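Local atomic coordinates of EpsJ (Vibrio vulnificus, PDB entry 2RET), a protein that pairs with the pseudopilin EpsI in a binary complex and is probably a component of the pseudopilus of the type 2 secretion system. Residues 30-41 with 65-73; 48-56 with 137-146. All coordinates share one frame; numbering follows the deposited sequence.

Contact 1: 30-41 with 65-73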
loop_
_atom_site.group_PDB
_atom_site.type_symbol
_atom_site.label_atom_id
_atom_site.label_comp_id
_atom_site.label_asym_id
_atom_site.label_seq_id
_atom_site.Cartn_x
_atom_site.Cartn_y
_atom_site.Cartn_z
ATOM N N SER B 30 -8.425 15.322 12.327
ATOM C CA SER B 30 -8.956 14.203 11.554
ATOM C C SER B 30 -9.157 14.606 10.092
ATOM O O SER B 30 -8.904 13.798 9.203
ATOM C CB SER B 30 -10.258 13.642 12.158
ATOM O OG SER B 30 -11.408 14.491 11.926
ATOM N N ASP B 31 -9.601 15.843 9.864
ATOM C CA ASP B 31 -9.965 16.324 8.527
ATOM C C ASP B 31 -8.751 16.803 7.727
ATOM O O ASP B 31 -8.507 16.350 6.624
ATOM C CB ASP B 31 -10.984 17.470 8.597
ATOM C CG ASP B 31 -12.378 17.021 8.976
ATOM O OD1 ASP B 31 -12.769 15.856 8.728
ATOM O OD2 ASP B 31 -13.129 17.876 9.514
ATOM N N PHE B 32 -8.014 17.739 8.291
ATOM C CA PHE B 32 -6.929 18.368 7.589
ATOM C C PHE B 32 -5.706 17.466 7.384
ATOM O O PHE B 32 -4.895 17.714 6.464
ATOM C CB PHE B 32 -6.541 19.667 8.272
ATOM C CG PHE B 32 -7.527 20.759 8.078
ATOM C CD1 PHE B 32 -7.530 21.492 6.918
ATOM C CD2 PHE B 32 -8.424 21.091 9.080
ATOM C CE1 PHE B 32 -8.442 22.516 6.734
ATOM C CE2 PHE B 32 -9.364 22.088 8.885
ATOM C CZ PHE B 32 -9.366 22.810 7.706
ATOM N N ARG B 33 -5.550 16.441 8.215
ATOM C CA ARG B 33 -4.498 15.469 7.981
ATOM C C ARG B 33 -4.867 14.404 6.917
ATOM O O ARG B 33 -3.992 13.658 6.472
ATOM C CB ARG B 33 -4.077 14.785 9.282
ATOM C CG ARG B 33 -3.356 15.671 10.268
ATOM C CD ARG B 33 -3.161 14.862 11.507
ATOM N NE ARG B 33 -2.542 15.508 12.660
ATOM C CZ ARG B 33 -1.234 15.537 12.917
ATOM N NH1 ARG B 33 -0.346 15.005 12.096
ATOM N NH2 ARG B 33 -0.813 16.099 14.040
ATOM N N GLN B 34 -6.140 14.328 6.540
ATOM C CA GLN B 34 -6.625 13.322 5.612
ATOM C C GLN B 34 -7.218 13.942 4.338
ATOM O O GLN B 34 -8.118 13.369 3.706
ATOM C CB GLN B 34 -7.627 12.399 6.326
ATOM C CG GLN B 34 -6.971 11.690 7.533
ATOM C CD GLN B 34 -7.499 10.334 7.757
ATOM O OE1 GLN B 34 -6.881 9.316 7.385
ATOM N NE2 GLN B 34 -8.660 10.279 8.364
ATOM N N ILE B 35 -6.658 15.074 3.941
ATOM C CA ILE B 35 -7.057 15.763 2.705
ATOM C C ILE B 35 -6.736 14.879 1.492
ATOM O O ILE B 35 -5.645 14.319 1.403
ATOM C CB ILE B 35 -6.347 17.150 2.544
ATOM C CG1 ILE B 35 -6.792 18.092 3.667
ATOM C CG2 ILE B 35 -6.664 17.796 1.162
ATOM C CD1 ILE B 35 -6.291 19.573 3.500
ATOM N N ALA B 36 -7.687 14.784 0.562
ATOM C CA ALA B 36 -7.553 13.894 -0.578
ATOM C C ALA B 36 -7.346 14.673 -1.895
ATOM O O ALA B 36 -7.915 15.745 -2.114
ATOM C CB ALA B 36 -8.761 12.941 -0.657
ATOM N N LEU B 37 -6.490 14.112 -2.741
ATOM C CA LEU B 37 -6.223 14.567 -4.093
ATOM C C LEU B 37 -7.405 14.178 -4.977
ATOM O O LEU B 37 -7.345 13.246 -5.765
ATOM C CB LEU B 37 -4.894 13.958 -4.585
ATOM C CG LEU B 37 -4.196 14.619 -5.781
ATOM C CD1 LEU B 37 -3.923 16.076 -5.501
ATOM C CD2 LEU B 37 -2.893 13.842 -6.117
ATOM N N ARG B 38 -8.494 14.923 -4.820
ATOM C CA ARG B 38 -9.776 14.630 -5.465
ATOM C C ARG B 38 -10.492 15.963 -5.645
ATOM O O ARG B 38 -10.778 16.655 -4.674
ATOM C CB ARG B 38 -10.584 13.625 -4.609
ATOM C CG ARG B 38 -12.112 13.525 -4.840
ATOM C CD ARG B 38 -12.484 13.187 -6.271
ATOM N NE ARG B 38 -13.651 12.294 -6.411
ATOM C CZ ARG B 38 -14.895 12.664 -6.731
ATOM N NH1 ARG B 38 -15.207 13.939 -6.926
ATOM N NH2 ARG B 38 -15.847 11.740 -6.854
ATOM N N GLN B 39 -10.727 16.342 -6.893
ATOM C CA GLN B 39 -11.415 17.598 -7.196
ATOM C C GLN B 39 -12.910 17.506 -6.867
ATOM O O GLN B 39 -13.531 16.452 -7.045
ATOM C CB GLN B 39 -11.247 17.959 -8.664
ATOM C CG GLN B 39 -9.891 18.530 -8.991
ATOM C CD GLN B 39 -9.683 18.692 -10.477
ATOM O OE1 GLN B 39 -10.351 18.054 -11.267
ATOM N NE2 GLN B 39 -8.748 19.543 -10.862
ATOM N N THR B 40 -13.467 18.619 -6.387
ATOM C CA THR B 40 -14.873 18.710 -6.003
ATOM C C THR B 40 -15.494 19.926 -6.716
ATOM O O THR B 40 -14.795 20.887 -7.041
ATOM C CB THR B 40 -15.015 18.768 -4.454
ATOM O OG1 THR B 40 -13.943 19.528 -3.879
ATOM C CG2 THR B 40 -14.910 17.375 -3.873
ATOM N N ARG B 41 -16.794 19.874 -6.990
ATOM C CA ARG B 41 -17.448 20.926 -7.774
ATOM C C ARG B 41 -17.676 22.186 -6.954
ATOM O O ARG B 41 -18.015 22.108 -5.772
ATOM C CB ARG B 41 -18.789 20.452 -8.342
ATOM C CG ARG B 41 -18.686 19.179 -9.136
ATOM C CD ARG B 41 -19.904 18.947 -10.017
ATOM N NE ARG B 41 -20.070 17.533 -10.379
ATOM C CZ ARG B 41 -19.303 16.853 -11.244
ATOM N NH1 ARG B 41 -18.269 17.432 -11.864
ATOM N NH2 ARG B 41 -19.566 15.567 -11.486
ATOM N N GLY B 65 -14.562 30.780 4.207
ATOM C CA GLY B 65 -14.826 29.341 4.278
ATOM C C GLY B 65 -13.901 28.489 3.444
ATOM O O GLY B 65 -13.349 28.956 2.473
ATOM N N ILE B 66 -13.767 27.213 3.830
ATOM C CA ILE B 66 -12.891 26.241 3.140
ATOM C C ILE B 66 -13.688 24.958 2.887
ATOM O O ILE B 66 -14.590 24.597 3.650
ATOM C CB ILE B 66 -11.523 25.989 3.917
ATOM C CG1 ILE B 66 -10.490 25.277 3.048
ATOM C CG2 ILE B 66 -11.712 25.241 5.209
ATOM C CD1 ILE B 66 -9.065 25.345 3.589
HETATM N N MSE B 67 -13.387 24.300 1.765
HETATM C CA MSE B 67 -14.011 23.041 1.432
HETATM C C MSE B 67 -13.037 22.196 0.669
HETATM O O MSE B 67 -12.347 22.696 -0.220
HETATM C CB MSE B 67 -15.305 23.232 0.621
HETATM C CG MSE B 67 -16.138 21.918 0.510
HETATM SE SE MSE B 67 -17.765 22.093 -0.570
HETATM C CE MSE B 67 -17.031 22.445 -2.367
ATOM N N PHE B 68 -13.042 20.902 0.991
ATOM C CA PHE B 68 -12.145 19.925 0.383
ATOM C C PHE B 68 -12.646 18.465 0.521
ATOM O O PHE B 68 -13.491 18.145 1.367
ATOM C CB PHE B 68 -10.712 20.085 0.955
ATOM C CG PHE B 68 -10.627 20.010 2.473
ATOM C CD1 PHE B 68 -10.638 21.173 3.248
ATOM C CD2 PHE B 68 -10.497 18.784 3.126
ATOM C CE1 PHE B 68 -10.544 21.114 4.636
ATOM C CE2 PHE B 68 -10.397 18.709 4.506
ATOM C CZ PHE B 68 -10.423 19.854 5.269
ATOM N N ALA B 69 -12.114 17.585 -0.327
ATOM C CA ALA B 69 -12.350 16.126 -0.221
ATOM C C ALA B 69 -11.433 15.556 0.841
ATOM O O ALA B 69 -10.342 16.031 1.025
ATOM C CB ALA B 69 -12.115 15.458 -1.583
ATOM N N ARG B 70 -11.878 14.559 1.596
ATOM C CA ARG B 70 -10.986 13.904 2.514
ATOM C C ARG B 70 -11.162 12.379 2.474
ATOM O O ARG B 70 -12.253 11.895 2.112
ATOM C CB ARG B 70 -11.153 14.477 3.944
ATOM C CG ARG B 70 -12.505 14.271 4.607
ATOM C CD ARG B 70 -12.376 14.225 6.111
ATOM N NE ARG B 70 -11.830 12.971 6.538
ATOM C CZ ARG B 70 -11.934 12.420 7.754
ATOM N NH1 ARG B 70 -12.531 13.013 8.780
ATOM N NH2 ARG B 70 -11.377 11.249 7.951
ATOM N N LEU B 71 -10.090 11.645 2.816
ATOM C CA LEU B 71 -10.190 10.212 3.095
ATOM C C LEU B 71 -11.115 10.011 4.296
ATOM O O LEU B 71 -10.803 10.432 5.398
ATOM C CB LEU B 71 -8.801 9.546 3.345
ATOM C CG LEU B 71 -8.838 8.025 3.672
ATOM C CD1 LEU B 71 -9.613 7.154 2.638
ATOM C CD2 LEU B 71 -7.418 7.428 3.891
ATOM N N GLY B 72 -12.280 9.428 4.067
ATOM C CA GLY B 72 -13.216 9.100 5.142
ATOM C C GLY B 72 -12.863 7.807 5.860
ATOM O O GLY B 72 -12.841 7.760 7.086
ATOM N N TRP B 73 -12.546 6.769 5.093
ATOM C CA TRP B 73 -12.113 5.459 5.617
ATOM C C TRP B 73 -11.603 4.507 4.494
ATOM O O TRP B 73 -11.866 4.738 3.323
ATOM C CB TRP B 73 -13.249 4.753 6.385
ATOM C CG TRP B 73 -14.545 4.619 5.638
ATOM C CD1 TRP B 73 -14.886 3.632 4.771
ATOM C CD2 TRP B 73 -15.696 5.471 5.745
ATOM N NE1 TRP B 73 -16.157 3.825 4.298
ATOM C CE2 TRP B 73 -16.677 4.956 4.869
ATOM C CE3 TRP B 73 -15.987 6.631 6.488
ATOM C CZ2 TRP B 73 -17.929 5.549 4.702
ATOM C CZ3 TRP B 73 -17.242 7.235 6.317
ATOM C CH2 TRP B 73 -18.203 6.676 5.427
HETATM O O HOH W 1 -9.244 18.180 -1.673
HETATM O O HOH W 2 -11.704 18.864 -3.198
#
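OD1 of D31 takes NH1 of R70 at 2.9 Å, almost in line with its own C-O bond and with an N-H...O angle of 150°. R99 forms a second salt bridge to this oxygen, and the hydroxyl of Y90 bonds to OD2. The rest of the R70 guanidinium is clamped as well: NE and NH2 close side-on on L71 O, NH2 at 2.7 Å, while S30 O lies 3.6 Å above the guanidinium plane, over its centre. Three bonds thus set the rotation of this flat group.

D31 and F32, at the end of helix 10-32, rest against R70 and F68 of strand 64-74 in the six-stranded sheet, a helix-on-sheet arrangement consistent with a pilin-like fold. The chain beyond the helix makes a single beta bridge, I35 to R70, with L71 N bonded to Q34 O (2.8 Å) and A36 N to A69 O (3.0 Å).

With CG of F68 between its backbone N and carbonyl carbon (chi1 55°), the ring turns one face to I35 CD1, which lies over its centre. F32 meets it obliquely, planes 49° apart, F32 CE1 lying 3.3 Å from F68 CE1. The single N-H of A69 is shared or alternates between two waters, each oxygen 3.2 Å from A69 N; one reaches A36 O, the other R38 O.

Contact 2: 48-56 with 137-146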
loop_
_atom_site.group_PDB
_atom_site.type_symbol
_atom_site.label_atom_id
_atom_site.label_comp_id
_atom_site.label_asym_id
_atom_site.label_seq_id
_atom_site.Cartn_x
_atom_site.Cartn_y
_atom_site.Cartn_z
ATOM N N SER B 48 -17.069 23.591 -13.104
ATOM C CA SER B 48 -15.776 24.020 -12.588
ATOM C C SER B 48 -15.468 23.360 -11.238
ATOM O O SER B 48 -16.154 23.606 -10.237
ATOM C CB SER B 48 -15.728 25.544 -12.459
ATOM O OG SER B 48 -16.143 25.972 -11.177
ATOM N N LYS B 49 -14.421 22.536 -11.218
ATOM C CA LYS B 49 -14.040 21.781 -10.030
ATOM C C LYS B 49 -12.797 22.412 -9.437
ATOM O O LYS B 49 -12.068 23.102 -10.140
ATOM C CB LYS B 49 -13.749 20.316 -10.384
ATOM C CG LYS B 49 -14.671 19.714 -11.430
ATOM C CD LYS B 49 -14.470 18.205 -11.591
ATOM C CE LYS B 49 -15.112 17.410 -10.447
ATOM N NZ LYS B 49 -15.609 16.069 -10.922
ATOM N N LYS B 50 -12.567 22.174 -8.149
ATOM C CA LYS B 50 -11.323 22.563 -7.471
ATOM C C LYS B 50 -10.876 21.473 -6.497
ATOM O O LYS B 50 -11.683 20.731 -5.949
ATOM C CB LYS B 50 -11.479 23.876 -6.688
ATOM C CG LYS B 50 -11.693 25.150 -7.497
ATOM C CD LYS B 50 -11.781 26.359 -6.562
ATOM C CE LYS B 50 -12.286 27.608 -7.262
ATOM N NZ LYS B 50 -13.717 27.540 -7.755
ATOM N N LEU B 51 -9.566 21.409 -6.290
ATOM C CA LEU B 51 -8.967 20.634 -5.205
ATOM C C LEU B 51 -9.296 21.223 -3.796
ATOM O O LEU B 51 -9.760 20.502 -2.925
ATOM C CB LEU B 51 -7.460 20.528 -5.417
ATOM C CG LEU B 51 -7.017 19.332 -6.245
ATOM C CD1 LEU B 51 -5.503 19.431 -6.470
ATOM C CD2 LEU B 51 -7.424 17.979 -5.587
ATOM N N LEU B 52 -9.041 22.518 -3.606
ATOM C CA LEU B 52 -9.326 23.249 -2.347
ATOM C C LEU B 52 -10.149 24.496 -2.674
ATOM O O LEU B 52 -9.769 25.277 -3.533
ATOM C CB LEU B 52 -8.064 23.721 -1.604
ATOM C CG LEU B 52 -7.082 22.736 -0.938
ATOM C CD1 LEU B 52 -5.675 23.363 -0.859
ATOM C CD2 LEU B 52 -7.536 22.310 0.434
ATOM N N HIS B 53 -11.269 24.656 -1.979
ATOM C CA HIS B 53 -12.133 25.798 -2.151
ATOM C C HIS B 53 -11.902 26.679 -0.925
ATOM O O HIS B 53 -11.930 26.214 0.193
ATOM C CB HIS B 53 -13.619 25.382 -2.246
ATOM C CG HIS B 53 -13.895 24.313 -3.258
ATOM N ND1 HIS B 53 -14.423 24.580 -4.510
ATOM C CD2 HIS B 53 -13.716 22.974 -3.201
ATOM C CE1 HIS B 53 -14.562 23.445 -5.166
ATOM N NE2 HIS B 53 -14.143 22.458 -4.392
ATOM N N TRP B 54 -11.672 27.951 -1.178
ATOM C CA TRP B 54 -11.229 28.900 -0.161
ATOM C C TRP B 54 -11.655 30.304 -0.600
ATOM O O TRP B 54 -11.086 30.869 -1.522
ATOM C CB TRP B 54 -9.712 28.847 0.045
ATOM C CG TRP B 54 -9.179 29.940 0.965
ATOM C CD1 TRP B 54 -8.295 30.950 0.629
ATOM C CD2 TRP B 54 -9.469 30.122 2.349
ATOM N NE1 TRP B 54 -8.036 31.742 1.725
ATOM C CE2 TRP B 54 -8.745 31.254 2.791
ATOM C CE3 TRP B 54 -10.286 29.454 3.257
ATOM C CZ2 TRP B 54 -8.825 31.724 4.083
ATOM C CZ3 TRP B 54 -10.346 29.898 4.544
ATOM C CH2 TRP B 54 -9.620 31.024 4.958
ATOM N N ALA B 55 -12.691 30.835 0.034
ATOM C CA ALA B 55 -13.233 32.145 -0.389
ATOM C C ALA B 55 -14.061 32.750 0.697
ATOM O O ALA B 55 -14.583 32.045 1.551
ATOM C CB ALA B 55 -14.067 32.015 -1.675
ATOM N N ASP B 56 -14.160 34.075 0.667
ATOM C CA ASP B 56 -15.104 34.803 1.503
ATOM C C ASP B 56 -16.500 34.263 1.233
ATOM O O ASP B 56 -16.864 34.021 0.081
ATOM C CB ASP B 56 -15.055 36.293 1.199
ATOM C CG ASP B 56 -13.909 37.007 1.905
ATOM O OD1 ASP B 56 -13.416 36.576 2.968
ATOM O OD2 ASP B 56 -13.480 38.029 1.389
ATOM N N ASN B 137 -2.044 33.136 0.118
ATOM C CA ASN B 137 -3.382 33.323 0.676
ATOM C C ASN B 137 -4.497 32.718 -0.199
ATOM O O ASN B 137 -5.679 32.848 0.088
ATOM C CB ASN B 137 -3.606 34.824 0.968
ATOM C CG ASN B 137 -2.479 35.429 1.870
ATOM O OD1 ASN B 137 -1.884 34.726 2.712
ATOM N ND2 ASN B 137 -2.190 36.736 1.692
ATOM N N GLU B 138 -4.124 32.035 -1.264
ATOM C CA GLU B 138 -5.115 31.351 -2.067
ATOM C C GLU B 138 -4.458 30.145 -2.705
ATOM O O GLU B 138 -3.241 30.059 -2.774
ATOM C CB GLU B 138 -5.654 32.296 -3.131
ATOM C CG GLU B 138 -4.771 32.375 -4.332
ATOM C CD GLU B 138 -4.891 33.678 -5.053
ATOM O OE1 GLU B 138 -4.426 34.700 -4.499
ATOM O OE2 GLU B 138 -5.432 33.688 -6.178
ATOM N N TRP B 139 -5.268 29.232 -3.207
ATOM C CA TRP B 139 -4.737 28.064 -3.899
ATOM C C TRP B 139 -5.496 27.818 -5.196
ATOM O O TRP B 139 -6.643 27.363 -5.192
ATOM C CB TRP B 139 -4.793 26.826 -3.018
ATOM C CG TRP B 139 -3.926 25.774 -3.597
ATOM C CD1 TRP B 139 -4.318 24.679 -4.322
ATOM C CD2 TRP B 139 -2.502 25.771 -3.603
ATOM N NE1 TRP B 139 -3.226 23.980 -4.749
ATOM C CE2 TRP B 139 -2.092 24.616 -4.317
ATOM C CE3 TRP B 139 -1.531 26.622 -3.073
ATOM C CZ2 TRP B 139 -0.756 24.295 -4.501
ATOM C CZ3 TRP B 139 -0.206 26.283 -3.236
ATOM C CH2 TRP B 139 0.173 25.136 -3.956
ATOM N N SER B 140 -4.855 28.118 -6.312
ATOM C CA SER B 140 -5.541 28.025 -7.583
ATOM C C SER B 140 -4.925 26.956 -8.483
ATOM O O SER B 140 -5.331 26.798 -9.614
ATOM C CB SER B 140 -5.612 29.397 -8.254
ATOM O OG SER B 140 -4.360 30.050 -8.235
ATOM N N ASN B 141 -3.966 26.211 -7.958
ATOM C CA ASN B 141 -3.403 25.075 -8.663
ATOM C C ASN B 141 -4.364 23.898 -8.503
ATOM O O ASN B 141 -4.557 23.379 -7.404
ATOM C CB ASN B 141 -2.027 24.745 -8.083
ATOM C CG ASN B 141 -1.296 23.699 -8.868
ATOM O OD1 ASN B 141 -1.889 22.936 -9.619
ATOM N ND2 ASN B 141 -0.000 23.648 -8.697
ATOM N N GLU B 142 -5.004 23.503 -9.596
ATOM C CA GLU B 142 -6.041 22.462 -9.551
ATOM C C GLU B 142 -5.453 21.063 -9.764
ATOM O O GLU B 142 -6.171 20.045 -9.612
ATOM C CB GLU B 142 -7.159 22.770 -10.580
ATOM C CG GLU B 142 -8.411 23.437 -9.955
ATOM C CD GLU B 142 -8.465 24.978 -10.114
ATOM O OE1 GLU B 142 -8.924 25.446 -11.187
ATOM O OE2 GLU B 142 -8.092 25.712 -9.154
ATOM N N LEU B 143 -4.154 21.012 -10.076
ATOM C CA LEU B 143 -3.470 19.757 -10.386
ATOM C C LEU B 143 -2.776 19.086 -9.202
ATOM O O LEU B 143 -2.544 17.899 -9.235
ATOM C CB LEU B 143 -2.457 19.987 -11.515
ATOM C CG LEU B 143 -3.045 20.521 -12.828
ATOM C CD1 LEU B 143 -1.956 20.670 -13.896
ATOM C CD2 LEU B 143 -4.199 19.637 -13.296
ATOM N N THR B 144 -2.442 19.850 -8.171
ATOM C CA THR B 144 -1.686 19.350 -7.023
ATOM C C THR B 144 -2.095 20.142 -5.765
ATOM O O THR B 144 -2.542 21.287 -5.851
ATOM C CB THR B 144 -0.132 19.423 -7.281
ATOM O OG1 THR B 144 0.577 18.678 -6.279
ATOM C CG2 THR B 144 0.371 20.870 -7.251
ATOM N N LEU B 145 -1.968 19.526 -4.598
ATOM C CA LEU B 145 -2.302 20.195 -3.344
ATOM C C LEU B 145 -1.082 20.975 -2.909
ATOM O O LEU B 145 0.019 20.685 -3.365
ATOM C CB LEU B 145 -2.708 19.190 -2.255
ATOM C CG LEU B 145 -4.105 18.528 -2.376
ATOM C CD1 LEU B 145 -4.163 17.301 -1.517
ATOM C CD2 LEU B 145 -5.256 19.525 -2.011
ATOM N N PRO B 146 -1.254 21.970 -2.022
ATOM C CA PRO B 146 -0.061 22.575 -1.424
ATOM C C PRO B 146 0.648 21.562 -0.517
ATOM O O PRO B 146 -0.018 20.711 0.070
ATOM C CB PRO B 146 -0.639 23.740 -0.596
ATOM C CG PRO B 146 -1.999 23.251 -0.230
ATOM C CD PRO B 146 -2.485 22.554 -1.477
HETATM O O HOH W 3 -7.532 24.195 -5.627
HETATM O O HOH W 4 -8.238 30.175 -3.333
#
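The irregular loop between strands 135-136 and 148-155 runs alongside strand 49-56 from K50 to W54, past the interruption at L51. An Asx turn shapes the loop: N141 OD1 accepts L143 N at 3.0 Å, the N-H approaching 23° off the carbonyl plane. L51 pushes CD1 against the backbone of the turn, 3.3 Å from E142 O and close to T144 N, so its methyl rests on main-chain atoms rather than on side chains. L52 makes the apolar contacts with side chains. Its CG lies 3.8 Å from L145 CD2, the two leucines crossing at about a right angle, and its CD1 presses against P146 CD at 3.3 Å, tighter than usual van der Waals contact.

P146 CD also sits over one face of the W139 indole, while N141 N lies over the opposite face. NE1 of W139 donates to T144 O at 3.0 Å, and because this acceptor lies near the ring plane (9° out), the indole is fixed in rotation as well as sandwiched. L52 CD1 reaches the same indole obliquely, at CD1. A water accepts from L52 N, its oxygen 3.0 Å away, and donates weakly to W139 O. With CG of W54 anti to its backbone N (chi1 173°), the indole edge faces the loop, and W54 NE1 makes a weak bond to N137 O at 3.1 Å.

In the fold
The centres of the two contacts lie about 12 Å apart, and their segments alternate along the chain in the order 30-41, 48-56, 65-73, 137-146. Both reach the six-stranded antiparallel sheet, in which strand 49-56 lies between strands 40-41 and 64-74. T40 N probably bonds to K50 O and H53 N to M67 O, each at 2.8 Å, so strand 49-56 of contact 2 is paired on both edges with segments of contact 1. The side chains also connect: I35 touches L145, and L52 touches F68. Contact 1 joins the helix exit to the sheet, while contact 2 brings to it the loop leading into strand 148-155 of the second sheet.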